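Side-chain contacts in lactose Operon Repressor (Escherichia coli, PDB 1JYE), which represses transcription of the lactose operon by binding operator DNA, and lets go of the DNA when inducer binds: residues 171-176 with 327-332; 69-74 with 96-101; 214-219 with 229-234; 294-299 with 317-322. The protein carries 1 engineered substitution. All blocks are in the same frame, centred on the assembly; numbering follows the deposited sequence.

Contact 1 is the most buried of the four. The others are partly buried, and contact 3 reaches the surface through Q231. Contacts 1 and 3 belong to the same half of the molecule and both have a residue packed on strand 241-244, yet a histidine-threonine hydrogen bond holds contact 1, whereas an arginine laid over a helix holds contact 3 at the edge of the sheet. Contact 2, on the opposite side of the chain's centre from contact 1 and about 34 Å away centre to centre, rests on methionine sulfur and lies against the second subunit. Contact 4 is mainly leucine packing, between a helix and a strand of the mixed sheet.

Contact 1. Residues 171-176 with 327-332; sequences VEHLVA and KTTLAP
H173 and T329 meet through a hydrogen bond of 2.9 Å between H173 NE2 and T329 OG1. The angle of 169° makes it nearly straight, and the hydroxyl lies at the edge of the imidazole, in the ring plane; either partner could supply the proton. Histidine suits the site because its ring puts at its far edge a nitrogen that can either donate to or accept from a hydroxyl. With CG anti to the backbone N (chi1 179°), the ring reaches out from helix 163-177 to the threonine. T329 uses both branches: its methyl CG2 lies 3.8 Å from H173 CD2 and, on the L174 side, 4.1 Å from L174 CD2. A beta-branched residue thus offers a hydroxyl to the histidine and a methyl to the leucine from a single carbon. The L174 and T329 side chains cross at about a right angle where these methyls touch.

In the second shell, T329 OG1 is also hydrogen-bonded to T287 OG1, so two partners hold the hydroxyl. The tail is tied down on both sides of T329, T328 to V270 and L330 N to S269 OG. The contact therefore fastens the loop near the end of the modelled chain to helix 163-177 of the periplasmic binding protein-like domain, with L174 packed on strands 241-244 and 269-271 and T329 resting on S269 and V271 of the latter.

Contact 2. Residues 69-74 with 96-101; sequences SSLALH and VSMVER
M98 reaches the S70-L71 peptide because its chain, extended at chi2, bends at chi3 (79°), which lays SD and CE along the loop. The loop that leaves strand 63-68 meets the C-terminal end of the neighbouring parallel strand 93-98, the two strands of a beta-alpha-beta crossover through helix 74-89. M98 CG lies 3.8 Å from S70 CA, and CE comes near S70 OG. The sulfur receives a weak hydrogen bond from L71 N, 3.4 Å from N to SD and fairly straight at 167°. Methionine suits this place because it is flexible and apolar, yet its sulfur can still take up a backbone N-H. With an alanine here the L71 N-H would probably be left without its sulfur partner, and a gap would be likely to open beside S70 and L71.

The loop is itself ordered by a type I turn from S70 to L73, with L73 at the N-cap of the helix. L84 of the second subunit, the engineered leucine, packs on M98 and L71, so this contact also belongs to the dimer interface. S70 adds an ST turn, its OG accepting from A72 N at 3.1 Å with an angle of 157°.

Contact 3. Residues 214-219 with 229-234; sequences AEREGD and TMQMLN
A214 and R216 of strand 214-217 face M232 and Q231 of helix 229-234, whose axis runs roughly antiparallel to the strand at 149°, with a closest approach of 9.8 Å. R216 carries most of the contact. Its chain is extended from CG to NE and lies against the helix, with R216 NE 3.6 Å from M232 CB. One face of the guanidinium covers the Q231-M232 backbone, and R216 NH2 comes within 3.6 Å of Q231 CB. Arginine suits the spot because its flat guanidinium can lie over the helix backbone while the N-H groups at its rim bind other partners: R216 NH2 forms a salt bridge with E235, and NH1 is hydrogen-bonded to Q228 OE1. A leucine in its place would probably leave E235 without its charged partner and uncover this part of the helix.

Nearer the start of the strand, M232 sets out with CG anti to the backbone N (chi1 175°) and brings SD to 4.4 Å from A214 CB, where a small methyl leaves room for the sulfur. M232 also touches A183 of strand 182-186 and M242 of strand 241-244. Helix 222-234 thus covers one face of the parallel sheet as the crossover from its edge strand 214-217, past 182-186, to 241-244.

Contact 4. Residues 294-299 with 317-322; sequences RLLGQT and QLLPVS
L319 gives up more surface here than any other residue, pushing its side chain from strand 316-324 against helix 293-308. Its CD1 lies 3.7 Å from L296 CD1 and 3.9 Å from L296 CA, so one methyl sits on both a side chain and the helix backbone. The other methyl, L319 CD2, comes more loosely to 4.6 Å from L295 CD2. A branched leucine suits this place because its two methyls can meet two successive leucines of the helix.

T299, next in buried surface, faces the strand one turn further along. Its OG1 is anti to the carbonyl carbon (chi1 -54°), which leaves CG2 anti to the backbone N, and T299 CG2 comes 3.8 Å from Q317 OE1, an oxygen that R303 NH1 holds by a hydrogen bond. The hydroxyl turns back into the helix: T299 OG1 donates to L295 O at 2.7 Å from above the carbonyl plane, while T299 N reaches the same oxygen from the opposite face. Threonine can therefore turn a methyl to the strand without stranding its hydroxyl.

In this periplasmic binding protein-like fold, L296 also packs on F161 of strand 158-161 and I79 of helix 74-89, seating helix 293-308 on the mixed sheet.

Contact 1. Residues 171-176 with 327-332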
loop_
_atom_site.group_PDB
_atom_site.type_symbol
_atom_site.label_atom_id
_atom_site.label_comp_id
_atom_site.label_asym_id
_atom_site.label_seq_id
_atom_site.Cartn_x
_atom_site.Cartn_y
_atom_site.Cartn_z
ATOM N N VAL A 171 11.961 2.155 -22.488
ATOM C CA VAL A 171 13.167 2.079 -23.302
ATOM C C VAL A 171 13.253 3.232 -24.298
ATOM O O VAL A 171 14.280 3.905 -24.387
ATOM C CB VAL A 171 13.232 0.745 -24.085
ATOM C CG1 VAL A 171 14.382 0.783 -25.089
ATOM C CG2 VAL A 171 13.425 -0.415 -23.115
ATOM N N GLU A 172 12.179 3.464 -25.044
ATOM C CA GLU A 172 12.191 4.531 -26.039
ATOM C C GLU A 172 12.378 5.916 -25.434
ATOM O O GLU A 172 12.987 6.789 -26.052
ATOM C CB GLU A 172 10.921 4.470 -26.896
ATOM C CG GLU A 172 10.936 3.262 -27.831
ATOM C CD GLU A 172 9.775 3.214 -28.802
ATOM O OE1 GLU A 172 9.804 2.336 -29.689
ATOM O OE2 GLU A 172 8.840 4.033 -28.686
ATOM N N HIS A 173 11.870 6.112 -24.222
ATOM C CA HIS A 173 12.017 7.396 -23.545
ATOM C C HIS A 173 13.501 7.661 -23.273
ATOM O O HIS A 173 14.014 8.741 -23.577
ATOM C CB HIS A 173 11.232 7.384 -22.226
ATOM C CG HIS A 173 11.346 8.653 -21.439
ATOM N ND1 HIS A 173 11.015 9.885 -21.961
ATOM C CD2 HIS A 173 11.738 8.878 -20.162
ATOM C CE1 HIS A 173 11.198 10.815 -21.039
ATOM N NE2 HIS A 173 11.636 10.230 -19.938
ATOM N N LEU A 174 14.187 6.669 -22.712
ATOM C CA LEU A 174 15.607 6.792 -22.401
ATOM C C LEU A 174 16.451 6.910 -23.666
ATOM O O LEU A 174 17.391 7.704 -23.721
ATOM C CB LEU A 174 16.075 5.591 -21.573
ATOM C CG LEU A 174 15.452 5.519 -20.173
ATOM C CD1 LEU A 174 15.931 4.278 -19.451
ATOM C CD2 LEU A 174 15.827 6.775 -19.387
ATOM N N VAL A 175 16.114 6.123 -24.682
ATOM C CA VAL A 175 16.859 6.169 -25.940
ATOM C C VAL A 175 16.714 7.539 -26.600
ATOM O O VAL A 175 17.698 8.112 -27.086
ATOM C CB VAL A 175 16.372 5.078 -26.917
ATOM C CG1 VAL A 175 17.025 5.265 -28.288
ATOM C CG2 VAL A 175 16.723 3.705 -26.362
ATOM N N ALA A 176 15.492 8.063 -26.601
ATOM C CA ALA A 176 15.208 9.360 -27.200
ATOM C C ALA A 176 15.980 10.476 -26.503
ATOM O O ALA A 176 16.336 11.474 -27.130
ATOM C CB ALA A 176 13.712 9.647 -27.147
ATOM N N LYS A 327 10.539 14.225 -13.041
ATOM C CA LYS A 327 11.858 14.835 -12.879
ATOM C C LYS A 327 13.079 13.929 -12.781
ATOM O O LYS A 327 14.177 14.416 -12.509
ATOM C CB LYS A 327 11.839 15.735 -11.638
ATOM C CG LYS A 327 10.746 16.796 -11.639
ATOM C CD LYS A 327 10.989 17.833 -12.718
ATOM C CE LYS A 327 9.957 18.947 -12.652
ATOM N NZ LYS A 327 10.222 19.989 -13.682
ATOM N N THR A 328 12.914 12.632 -13.007
ATOM C CA THR A 328 14.043 11.719 -12.876
ATOM C C THR A 328 14.694 11.274 -14.180
ATOM O O THR A 328 15.564 10.403 -14.167
ATOM C CB THR A 328 13.633 10.463 -12.098
ATOM O OG1 THR A 328 12.535 9.833 -12.767
ATOM C CG2 THR A 328 13.209 10.835 -10.672
ATOM N N THR A 329 14.280 11.867 -15.294
ATOM C CA THR A 329 14.846 11.513 -16.593
ATOM C C THR A 329 15.284 12.737 -17.392
ATOM O O THR A 329 14.482 13.624 -17.702
ATOM C CB THR A 329 13.848 10.694 -17.444
ATOM O OG1 THR A 329 12.570 11.344 -17.456
ATOM C CG2 THR A 329 13.701 9.290 -16.885
ATOM N N LEU A 330 16.572 12.769 -17.713
ATOM C CA LEU A 330 17.174 13.853 -18.478
ATOM C C LEU A 330 18.202 13.251 -19.427
ATOM O O LEU A 330 18.547 12.074 -19.309
ATOM C CB LEU A 330 17.878 14.838 -17.540
ATOM C CG LEU A 330 17.012 15.662 -16.587
ATOM C CD1 LEU A 330 17.894 16.369 -15.569
ATOM C CD2 LEU A 330 16.197 16.667 -17.382
ATOM N N ALA A 331 18.687 14.054 -20.367
ATOM C CA ALA A 331 19.699 13.578 -21.303
ATOM C C ALA A 331 20.915 13.186 -20.467
ATOM O O ALA A 331 21.143 13.751 -19.396
ATOM C CB ALA A 331 20.064 14.680 -22.285
ATOM N N PRO A 332 21.710 12.213 -20.937
ATOM C CA PRO A 332 22.890 11.793 -20.174
ATOM C C PRO A 332 23.938 12.885 -19.985
ATOM O O PRO A 332 23.899 13.885 -20.733
ATOM C CB PRO A 332 23.420 10.610 -20.981
ATOM C CG PRO A 332 23.005 10.942 -22.379
ATOM C CD PRO A 332 21.595 11.447 -22.189
#

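Contact 2. Residues 69-74 with 96-101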
loop_
_atom_site.group_PDB
_atom_site.type_symbol
_atom_site.label_atom_id
_atom_site.label_comp_id
_atom_site.label_asym_id
_atom_site.label_seq_id
_atom_site.Cartn_x
_atom_site.Cartn_y
_atom_site.Cartn_z
ATOM N N SER A 69 -2.491 -12.235 -4.284
ATOM C CA SER A 69 -1.128 -12.153 -3.787
ATOM C C SER A 69 -1.265 -11.298 -2.531
ATOM O O SER A 69 -2.290 -10.644 -2.337
ATOM C CB SER A 69 -0.228 -11.433 -4.794
ATOM O OG SER A 69 -0.112 -12.165 -6.002
ATOM N N SER A 70 -0.236 -11.290 -1.693
ATOM C CA SER A 70 -0.280 -10.520 -0.456
ATOM C C SER A 70 -0.730 -9.072 -0.628
ATOM O O SER A 70 -0.234 -8.349 -1.494
ATOM C CB SER A 70 1.088 -10.540 0.226
ATOM O OG SER A 70 1.068 -9.715 1.379
ATOM N N LEU A 71 -1.666 -8.650 0.216
ATOM C CA LEU A 71 -2.168 -7.284 0.166
ATOM C C LEU A 71 -1.175 -6.324 0.814
ATOM O O LEU A 71 -1.399 -5.116 0.854
ATOM C CB LEU A 71 -3.532 -7.188 0.856
ATOM C CG LEU A 71 -4.632 -8.026 0.196
ATOM C CD1 LEU A 71 -5.959 -7.754 0.884
ATOM C CD2 LEU A 71 -4.724 -7.684 -1.290
ATOM N N ALA A 72 -0.074 -6.873 1.320
ATOM C CA ALA A 72 0.967 -6.052 1.927
ATOM C C ALA A 72 1.698 -5.365 0.781
ATOM O O ALA A 72 2.385 -4.360 0.976
ATOM C CB ALA A 72 1.931 -6.920 2.723
ATOM N N LEU A 73 1.541 -5.927 -0.416
ATOM C CA LEU A 73 2.151 -5.391 -1.630
ATOM C C LEU A 73 1.227 -4.309 -2.186
ATOM O O LEU A 73 0.003 -4.455 -2.162
ATOM C CB LEU A 73 2.337 -6.511 -2.663
ATOM C CG LEU A 73 3.298 -7.641 -2.277
ATOM C CD1 LEU A 73 3.125 -8.819 -3.227
ATOM C CD2 LEU A 73 4.728 -7.123 -2.314
ATOM N N HIS A 74 1.811 -3.230 -2.696
ATOM C CA HIS A 74 1.029 -2.117 -3.221
ATOM C C HIS A 74 0.085 -2.442 -4.375
ATOM O O HIS A 74 -1.113 -2.183 -4.285
ATOM C CB HIS A 74 1.961 -0.969 -3.626
ATOM C CG HIS A 74 1.249 0.201 -4.233
ATOM N ND1 HIS A 74 0.967 0.284 -5.579
ATOM C CD2 HIS A 74 0.741 1.324 -3.673
ATOM C CE1 HIS A 74 0.317 1.408 -5.823
ATOM N NE2 HIS A 74 0.166 2.057 -4.683
ATOM N N VAL A 96 -12.321 -13.208 0.288
ATOM C CA VAL A 96 -10.941 -13.013 -0.136
ATOM C C VAL A 96 -9.990 -13.996 0.528
ATOM O O VAL A 96 -9.982 -14.138 1.752
ATOM C CB VAL A 96 -10.461 -11.577 0.186
ATOM C CG1 VAL A 96 -9.048 -11.358 -0.361
ATOM C CG2 VAL A 96 -11.429 -10.564 -0.402
ATOM N N SER A 97 -9.191 -14.676 -0.290
ATOM C CA SER A 97 -8.216 -15.637 0.206
ATOM C C SER A 97 -6.836 -15.177 -0.252
ATOM O O SER A 97 -6.609 -14.971 -1.448
ATOM C CB SER A 97 -8.512 -17.035 -0.348
ATOM O OG SER A 97 -7.540 -17.973 0.088
ATOM N N MET A 98 -5.921 -15.001 0.695
ATOM C CA MET A 98 -4.572 -14.558 0.365
ATOM C C MET A 98 -3.690 -15.793 0.228
ATOM O O MET A 98 -3.553 -16.579 1.164
ATOM C CB MET A 98 -4.046 -13.624 1.460
ATOM C CG MET A 98 -3.138 -12.511 0.948
ATOM S SD MET A 98 -2.858 -11.207 2.187
ATOM C CE MET A 98 -1.631 -11.999 3.203
ATOM N N VAL A 99 -3.095 -15.961 -0.947
ATOM C CA VAL A 99 -2.259 -17.122 -1.226
ATOM C C VAL A 99 -0.989 -17.217 -0.392
ATOM O O VAL A 99 -0.243 -16.249 -0.254
ATOM C CB VAL A 99 -1.886 -17.175 -2.721
ATOM C CG1 VAL A 99 -1.058 -18.422 -3.014
ATOM C CG2 VAL A 99 -3.152 -17.175 -3.561
ATOM N N GLU A 100 -0.752 -18.409 0.152
ATOM C CA GLU A 100 0.416 -18.684 0.982
ATOM C C GLU A 100 1.719 -18.341 0.263
ATOM O O GLU A 100 2.805 -18.503 0.820
ATOM C CB GLU A 100 0.425 -20.158 1.395
ATOM C CG GLU A 100 -0.824 -20.592 2.150
ATOM C CD GLU A 100 -0.778 -22.048 2.576
ATOM O OE1 GLU A 100 -0.689 -22.927 1.692
ATOM O OE2 GLU A 100 -0.834 -22.312 3.795
ATOM N N ARG A 101 1.599 -17.878 -0.978
ATOM C CA ARG A 101 2.748 -17.486 -1.786
ATOM C C ARG A 101 3.571 -18.656 -2.312
ATOM O O ARG A 101 3.632 -19.722 -1.698
ATOM C CB ARG A 101 3.664 -16.552 -0.986
ATOM C CG ARG A 101 2.997 -15.274 -0.514
ATOM C CD ARG A 101 3.947 -14.391 0.294
ATOM N NE ARG A 101 5.121 -13.969 -0.470
ATOM C CZ ARG A 101 6.221 -14.699 -0.631
ATOM N NH1 ARG A 101 6.315 -15.902 -0.078
ATOM N NH2 ARG A 101 7.231 -14.227 -1.348
#

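Contact 3. Residues 214-219 with 229-234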
loop_
_atom_site.group_PDB
_atom_site.type_symbol
_atom_site.label_atom_id
_atom_site.label_comp_id
_atom_site.label_asym_id
_atom_site.label_seq_id
_atom_site.Cartn_x
_atom_site.Cartn_y
_atom_site.Cartn_z
ATOM N N ALA A 214 24.276 -3.799 -17.251
ATOM C CA ALA A 214 24.039 -4.609 -16.070
ATOM C C ALA A 214 22.554 -4.837 -15.868
ATOM O O ALA A 214 21.732 -4.004 -16.246
ATOM C CB ALA A 214 24.626 -3.929 -14.832
ATOM N N GLU A 215 22.217 -5.991 -15.306
ATOM C CA GLU A 215 20.833 -6.306 -14.996
ATOM C C GLU A 215 20.828 -7.085 -13.696
ATOM O O GLU A 215 21.619 -8.014 -13.500
ATOM C CB GLU A 215 20.143 -7.094 -16.126
ATOM C CG GLU A 215 20.699 -8.472 -16.457
ATOM C CD GLU A 215 19.837 -9.194 -17.487
ATOM O OE1 GLU A 215 20.388 -9.685 -18.495
ATOM O OE2 GLU A 215 18.602 -9.270 -17.292
ATOM N N ARG A 216 19.950 -6.669 -12.793
ATOM C CA ARG A 216 19.831 -7.297 -11.490
ATOM C C ARG A 216 18.376 -7.615 -11.197
ATOM O O ARG A 216 17.489 -7.299 -11.995
ATOM C CB ARG A 216 20.416 -6.375 -10.415
ATOM C CG ARG A 216 21.944 -6.395 -10.378
ATOM C CD ARG A 216 22.506 -5.233 -9.574
ATOM N NE ARG A 216 23.942 -5.378 -9.341
ATOM C CZ ARG A 216 24.472 -6.140 -8.389
ATOM N NH1 ARG A 216 23.686 -6.829 -7.570
ATOM N NH2 ARG A 216 25.791 -6.211 -8.249
ATOM N N GLU A 217 18.141 -8.240 -10.048
ATOM C CA GLU A 217 16.802 -8.652 -9.654
ATOM C C GLU A 217 16.502 -8.272 -8.207
ATOM O O GLU A 217 17.311 -8.525 -7.314
ATOM C CB GLU A 217 16.683 -10.169 -9.820
ATOM C CG GLU A 217 15.329 -10.757 -9.480
ATOM C CD GLU A 217 15.343 -12.275 -9.508
ATOM O OE1 GLU A 217 16.308 -12.857 -10.061
ATOM O OE2 GLU A 217 14.392 -12.890 -8.990
ATOM N N GLY A 218 15.335 -7.672 -7.991
ATOM C CA GLY A 218 14.927 -7.273 -6.651
ATOM C C GLY A 218 13.700 -8.054 -6.214
ATOM O O GLY A 218 13.424 -9.119 -6.764
ATOM N N ASP A 219 12.952 -7.540 -5.237
ATOM C CA ASP A 219 11.765 -8.253 -4.766
ATOM C C ASP A 219 10.516 -7.380 -4.620
ATOM O O ASP A 219 9.601 -7.730 -3.868
ATOM C CB ASP A 219 12.057 -8.950 -3.425
ATOM C CG ASP A 219 12.328 -7.968 -2.292
ATOM O OD1 ASP A 219 12.073 -6.761 -2.466
ATOM O OD2 ASP A 219 12.790 -8.410 -1.217
ATOM N N THR A 229 21.063 -1.579 -6.274
ATOM C CA THR A 229 21.691 -0.422 -6.894
ATOM C C THR A 229 23.026 -0.104 -6.224
ATOM O O THR A 229 24.002 0.217 -6.900
ATOM C CB THR A 229 20.758 0.800 -6.841
ATOM O OG1 THR A 229 19.527 0.471 -7.499
ATOM C CG2 THR A 229 21.393 1.996 -7.547
ATOM N N MET A 230 23.075 -0.195 -4.898
ATOM C CA MET A 230 24.322 0.068 -4.189
ATOM C C MET A 230 25.375 -0.957 -4.597
ATOM O O MET A 230 26.545 -0.619 -4.774
ATOM C CB MET A 230 24.118 0.008 -2.673
ATOM C CG MET A 230 23.478 1.247 -2.070
ATOM S SD MET A 230 24.421 2.754 -2.397
ATOM C CE MET A 230 26.048 2.254 -1.918
ATOM N N GLN A 231 24.958 -2.211 -4.748
ATOM C CA GLN A 231 25.889 -3.271 -5.132
ATOM C C GLN A 231 26.445 -3.021 -6.526
ATOM O O GLN A 231 27.630 -3.245 -6.784
ATOM C CB GLN A 231 25.197 -4.636 -5.077
ATOM C CG GLN A 231 24.793 -5.049 -3.667
ATOM C CD GLN A 231 24.162 -6.427 -3.603
ATOM O OE1 GLN A 231 23.645 -6.838 -2.563
ATOM N NE2 GLN A 231 24.203 -7.151 -4.714
ATOM N N MET A 232 25.581 -2.552 -7.422
ATOM C CA MET A 232 25.979 -2.249 -8.791
ATOM C C MET A 232 26.992 -1.109 -8.796
ATOM O O MET A 232 28.052 -1.200 -9.423
ATOM C CB MET A 232 24.754 -1.848 -9.615
ATOM C CG MET A 232 25.082 -1.397 -11.029
ATOM S SD MET A 232 23.630 -0.798 -11.900
ATOM C CE MET A 232 23.391 0.796 -11.093
ATOM N N LEU A 233 26.663 -0.032 -8.088
ATOM C CA LEU A 233 27.542 1.126 -8.013
ATOM C C LEU A 233 28.868 0.797 -7.332
ATOM O O LEU A 233 29.923 1.256 -7.770
ATOM C CB LEU A 233 26.844 2.268 -7.269
ATOM C CG LEU A 233 25.580 2.804 -7.945
ATOM C CD1 LEU A 233 24.929 3.850 -7.052
ATOM C CD2 LEU A 233 25.931 3.403 -9.302
ATOM N N ASN A 234 28.820 0.005 -6.266
ATOM C CA ASN A 234 30.040 -0.362 -5.558
ATOM C C ASN A 234 30.944 -1.224 -6.439
ATOM O O ASN A 234 32.150 -1.311 -6.200
ATOM C CB ASN A 234 29.718 -1.107 -4.257
ATOM C CG ASN A 234 29.050 -0.216 -3.220
ATOM O OD1 ASN A 234 29.266 0.995 -3.193
ATOM N ND2 ASN A 234 28.249 -0.819 -2.349
#

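Contact 4. Residues 294-299 with 317-322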
loop_
_atom_site.group_PDB
_atom_site.type_symbol
_atom_site.label_atom_id
_atom_site.label_comp_id
_atom_site.label_asym_id
_atom_site.label_seq_id
_atom_site.Cartn_x
_atom_site.Cartn_y
_atom_site.Cartn_z
ATOM N N ARG A 294 -6.973 0.726 -10.427
ATOM C CA ARG A 294 -8.378 0.930 -10.107
ATOM C C ARG A 294 -9.224 0.456 -11.283
ATOM O O ARG A 294 -10.232 -0.231 -11.106
ATOM C CB ARG A 294 -8.657 2.407 -9.838
ATOM C CG ARG A 294 -10.054 2.677 -9.304
ATOM C CD ARG A 294 -10.499 4.098 -9.613
ATOM N NE ARG A 294 -11.370 4.159 -10.787
ATOM C CZ ARG A 294 -11.014 3.806 -12.020
ATOM N NH1 ARG A 294 -9.790 3.361 -12.266
ATOM N NH2 ARG A 294 -11.890 3.890 -13.011
ATOM N N LEU A 295 -8.809 0.827 -12.491
ATOM C CA LEU A 295 -9.533 0.426 -13.686
ATOM C C LEU A 295 -9.525 -1.096 -13.820
ATOM O O LEU A 295 -10.545 -1.702 -14.142
ATOM C CB LEU A 295 -8.903 1.060 -14.928
ATOM C CG LEU A 295 -9.547 0.686 -16.265
ATOM C CD1 LEU A 295 -10.996 1.144 -16.286
ATOM C CD2 LEU A 295 -8.767 1.320 -17.404
ATOM N N LEU A 296 -8.375 -1.712 -13.568
ATOM C CA LEU A 296 -8.265 -3.166 -13.663
ATOM C C LEU A 296 -9.211 -3.868 -12.690
ATOM O O LEU A 296 -9.953 -4.771 -13.074
ATOM C CB LEU A 296 -6.827 -3.610 -13.385
ATOM C CG LEU A 296 -6.591 -5.122 -13.353
ATOM C CD1 LEU A 296 -6.924 -5.731 -14.713
ATOM C CD2 LEU A 296 -5.142 -5.400 -12.981
ATOM N N GLY A 297 -9.179 -3.452 -11.426
ATOM C CA GLY A 297 -10.041 -4.063 -10.430
ATOM C C GLY A 297 -11.508 -3.871 -10.760
ATOM O O GLY A 297 -12.299 -4.812 -10.700
ATOM N N GLN A 298 -11.875 -2.643 -11.111
ATOM C CA GLN A 298 -13.255 -2.334 -11.465
ATOM C C GLN A 298 -13.705 -3.191 -12.645
ATOM O O GLN A 298 -14.751 -3.844 -12.602
ATOM C CB GLN A 298 -13.370 -0.855 -11.839
ATOM C CG GLN A 298 -14.769 -0.389 -12.191
ATOM C CD GLN A 298 -14.770 1.019 -12.754
ATOM O OE1 GLN A 298 -14.438 1.234 -13.921
ATOM N NE2 GLN A 298 -15.121 1.990 -11.919
ATOM N N THR A 299 -12.901 -3.193 -13.700
ATOM C CA THR A 299 -13.231 -3.952 -14.897
ATOM C C THR A 299 -13.333 -5.454 -14.637
ATOM O O THR A 299 -14.187 -6.127 -15.218
ATOM C CB THR A 299 -12.197 -3.687 -16.016
ATOM O OG1 THR A 299 -12.094 -2.271 -16.239
ATOM C CG2 THR A 299 -12.631 -4.354 -17.319
ATOM N N GLN A 317 -8.005 -9.631 -22.413
ATOM C CA GLN A 317 -8.164 -8.221 -22.730
ATOM C C GLN A 317 -6.876 -7.578 -22.249
ATOM O O GLN A 317 -6.374 -7.908 -21.169
ATOM C CB GLN A 317 -9.342 -7.574 -21.982
ATOM C CG GLN A 317 -9.248 -6.037 -21.999
ATOM C CD GLN A 317 -10.440 -5.326 -21.376
ATOM O OE1 GLN A 317 -11.088 -5.846 -20.471
ATOM N NE2 GLN A 317 -10.715 -4.113 -21.849
ATOM N N LEU A 318 -6.330 -6.682 -23.064
ATOM C CA LEU A 318 -5.117 -5.961 -22.714
ATOM C C LEU A 318 -5.508 -4.526 -22.395
ATOM O O LEU A 318 -6.188 -3.875 -23.189
ATOM C CB LEU A 318 -4.139 -5.952 -23.888
ATOM C CG LEU A 318 -3.370 -7.237 -24.173
ATOM C CD1 LEU A 318 -2.619 -7.096 -25.499
ATOM C CD2 LEU A 318 -2.395 -7.496 -23.038
ATOM N N LEU A 319 -5.090 -4.040 -21.230
ATOM C CA LEU A 319 -5.381 -2.667 -20.836
ATOM C C LEU A 319 -4.175 -1.811 -21.174
ATOM O O LEU A 319 -3.032 -2.239 -21.022
ATOM C CB LEU A 319 -5.662 -2.576 -19.337
ATOM C CG LEU A 319 -6.925 -3.266 -18.825
ATOM C CD1 LEU A 319 -7.020 -3.080 -17.314
ATOM C CD2 LEU A 319 -8.150 -2.680 -19.512
ATOM N N PRO A 320 -4.413 -0.580 -21.639
ATOM C CA PRO A 320 -3.307 0.310 -21.989
ATOM C C PRO A 320 -2.553 0.862 -20.783
ATOM O O PRO A 320 -3.051 0.852 -19.654
ATOM C CB PRO A 320 -3.999 1.415 -22.781
ATOM C CG PRO A 320 -5.329 1.518 -22.091
ATOM C CD PRO A 320 -5.714 0.057 -21.914
ATOM N N VAL A 321 -1.336 1.323 -21.044
ATOM C CA VAL A 321 -0.490 1.939 -20.034
ATOM C C VAL A 321 0.036 3.205 -20.695
ATOM O O VAL A 321 -0.103 3.383 -21.909
ATOM C CB VAL A 321 0.704 1.037 -19.627
ATOM C CG1 VAL A 321 0.186 -0.246 -18.986
ATOM C CG2 VAL A 321 1.576 0.718 -20.849
ATOM N N SER A 322 0.625 4.093 -19.907
ATOM C CA SER A 322 1.157 5.329 -20.457
ATOM C C SER A 322 2.392 5.762 -19.691
ATOM O O SER A 322 2.625 5.324 -18.563
ATOM C CB SER A 322 0.097 6.435 -20.405
ATOM O OG SER A 322 -0.257 6.739 -19.068
#